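Local coordinates for glucose-6-phosphate isomerase like protein (Thermus thermophilus, PDB 1WIW) that probably binds phosphorylated sugars and may interconvert glucose 6-phosphate or mannose 6-phosphate with fructose 6-phosphate, at residues Pro108-Pro111 with Tyr112-Arg116. Residues are numbered along the deposited sequence; the frame is centred on the assembly and turned at random.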
loop_
_atom_site.group_PDB
_atom_site.type_symbol
_atom_site.label_atom_id
_atom_site.label_comp_id
_atom_site.label_asym_id
_atom_site.label_seq_id
_atom_site.Cartn_x
_atom_site.Cartn_y
_atom_site.Cartn_z
ATOM N N PRO B 108 -3.450 2.379 19.039
ATOM C CA PRO B 108 -2.568 2.580 17.884
ATOM C C PRO B 108 -1.344 1.688 18.062
ATOM O O PRO B 108 -0.677 1.327 17.093
ATOM C CB PRO B 108 -2.172 4.053 17.984
ATOM C CG PRO B 108 -3.179 4.653 18.932
ATOM C CD PRO B 108 -3.480 3.571 19.900
ATOM N N LEU B 109 -1.060 1.340 19.315
ATOM C CA LEU B 109 0.100 0.511 19.645
ATOM C C LEU B 109 -0.207 -0.988 19.699
ATOM O O LEU B 109 0.685 -1.805 19.941
ATOM C CB LEU B 109 0.689 0.959 20.991
ATOM C CG LEU B 109 0.908 2.469 21.125
ATOM C CD1 LEU B 109 1.533 2.771 22.485
ATOM C CD2 LEU B 109 1.806 2.970 19.989
ATOM N N ALA B 110 -1.462 -1.355 19.462
ATOM C CA ALA B 110 -1.836 -2.763 19.504
ATOM C C ALA B 110 -1.002 -3.685 18.595
ATOM O O ALA B 110 -0.835 -4.867 18.901
ATOM C CB ALA B 110 -3.323 -2.919 19.188
ATOM N N PRO B 111 -0.473 -3.170 17.466
ATOM C CA PRO B 111 0.318 -4.068 16.616
ATOM C C PRO B 111 1.423 -4.788 17.384
ATOM O O PRO B 111 1.680 -5.970 17.153
ATOM C CB PRO B 111 0.859 -3.133 15.542
ATOM C CG PRO B 111 -0.304 -2.202 15.339
ATOM C CD PRO B 111 -0.706 -1.884 16.783
ATOM N N TYR B 112 2.078 -4.079 18.297
ATOM C CA TYR B 112 3.129 -4.698 19.097
ATOM C C TYR B 112 2.553 -5.822 19.947
ATOM O O TYR B 112 3.151 -6.891 20.064
ATOM C CB TYR B 112 3.807 -3.673 20.015
ATOM C CG TYR B 112 4.606 -4.314 21.150
ATOM C CD1 TYR B 112 4.002 -4.617 22.371
ATOM C CD2 TYR B 112 5.946 -4.674 20.975
ATOM C CE1 TYR B 112 4.713 -5.271 23.395
ATOM C CE2 TYR B 112 6.664 -5.329 21.987
ATOM C CZ TYR B 112 6.040 -5.625 23.193
ATOM O OH TYR B 112 6.735 -6.283 24.186
ATOM N N ARG B 113 1.390 -5.578 20.545
ATOM C CA ARG B 113 0.765 -6.575 21.402
ATOM C C ARG B 113 0.307 -7.813 20.623
ATOM O O ARG B 113 0.413 -8.937 21.123
ATOM C CB ARG B 113 -0.386 -5.931 22.187
ATOM C CG ARG B 113 0.091 -4.735 23.024
ATOM C CD ARG B 113 -1.032 -4.027 23.790
ATOM N NE ARG B 113 -0.522 -2.844 24.486
ATOM C CZ ARG B 113 -0.909 -1.598 24.231
ATOM N NH1 ARG B 113 -1.822 -1.362 23.298
ATOM N NH2 ARG B 113 -0.362 -0.582 24.890
ATOM N N TYR B 114 -0.191 -7.628 19.404
ATOM C CA TYR B 114 -0.603 -8.786 18.606
ATOM C C TYR B 114 0.633 -9.614 18.249
ATOM O O TYR B 114 0.624 -10.843 18.362
ATOM C CB TYR B 114 -1.298 -8.359 17.304
ATOM C CG TYR B 114 -2.758 -7.973 17.441
ATOM C CD1 TYR B 114 -3.134 -6.651 17.669
ATOM C CD2 TYR B 114 -3.765 -8.931 17.320
ATOM C CE1 TYR B 114 -4.486 -6.288 17.772
ATOM C CE2 TYR B 114 -5.114 -8.586 17.419
ATOM C CZ TYR B 114 -5.469 -7.265 17.645
ATOM O OH TYR B 114 -6.800 -6.921 17.741
ATOM N N LEU B 115 1.693 -8.937 17.810
ATOM C CA LEU B 115 2.931 -9.621 17.430
ATOM C C LEU B 115 3.532 -10.391 18.600
ATOM O O LEU B 115 3.947 -11.542 18.448
ATOM C CB LEU B 115 3.962 -8.619 16.897
ATOM C CG LEU B 115 5.325 -9.232 16.530
ATOM C CD1 LEU B 115 5.166 -10.268 15.425
ATOM C CD2 LEU B 115 6.266 -8.142 16.095
ATOM N N ARG B 116 3.574 -9.746 19.764
ATOM C CA ARG B 116 4.110 -10.369 20.970
ATOM C C ARG B 116 3.365 -11.672 21.260
ATOM O O ARG B 116 3.974 -12.693 21.581
ATOM C CB ARG B 116 3.981 -9.403 22.153
ATOM C CG ARG B 116 4.369 -9.984 23.518
ATOM C CD ARG B 116 4.668 -8.856 24.505
ATOM N NE ARG B 116 4.939 -9.328 25.862
ATOM C CZ ARG B 116 3.995 -9.631 26.751
ATOM N NH1 ARG B 116 4.329 -10.054 27.969
ATOM N NH2 ARG B 116 2.711 -9.503 26.424
#
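A110 and Y114 meet in the first turn of helix 110-121, in the N-terminal SIS domain, and illustrate how an opening helical turn sets side chains against its own backbone. The tyrosine ring turns its edge to the alanine: CE1 of Y114 lies 3.8 Å from CB of A110, and the carbonyl carbon of A110 falls in the ring plane. CD1 of Y114 approaches the oxygen of A110 to 3.2 Å. With CG anti to its own carbonyl carbon (chi1 -81°), the ring is directed back along the helix to A110, and the Y114 side chain also packs on I104 and on A50 of helix 48-54. Were Y114 replaced by alanine, CB of A110 would probably lose its aromatic neighbour and a gap would be likely to open beside A50.

With CG anti to its carbonyl carbon and the chain extended from CG to NE, R113 also runs back toward the helix start, where one face of its guanidinium lies against O of L109 and NH1 comes within 4.1 Å of CB of L109. Its polar end is held elsewhere, by a salt bridge from NH2 to E20 and hydrogen bonds from NE to T27 and from NH1 to S107. Y112, by contrast, carries its hydroxyl away to D132 and G26.

The backbone begins with an i to i+3 hydrogen bond, N of Y112 to O of L109 at 3.1 Å. Bonds of the i to i+4 kind follow, from N of Y114 to O of A110 at 2.9 Å and from N of L115 to O of P111 at 3.0 Å; CB of L115 lies 3.5 Å from that same P111 oxygen.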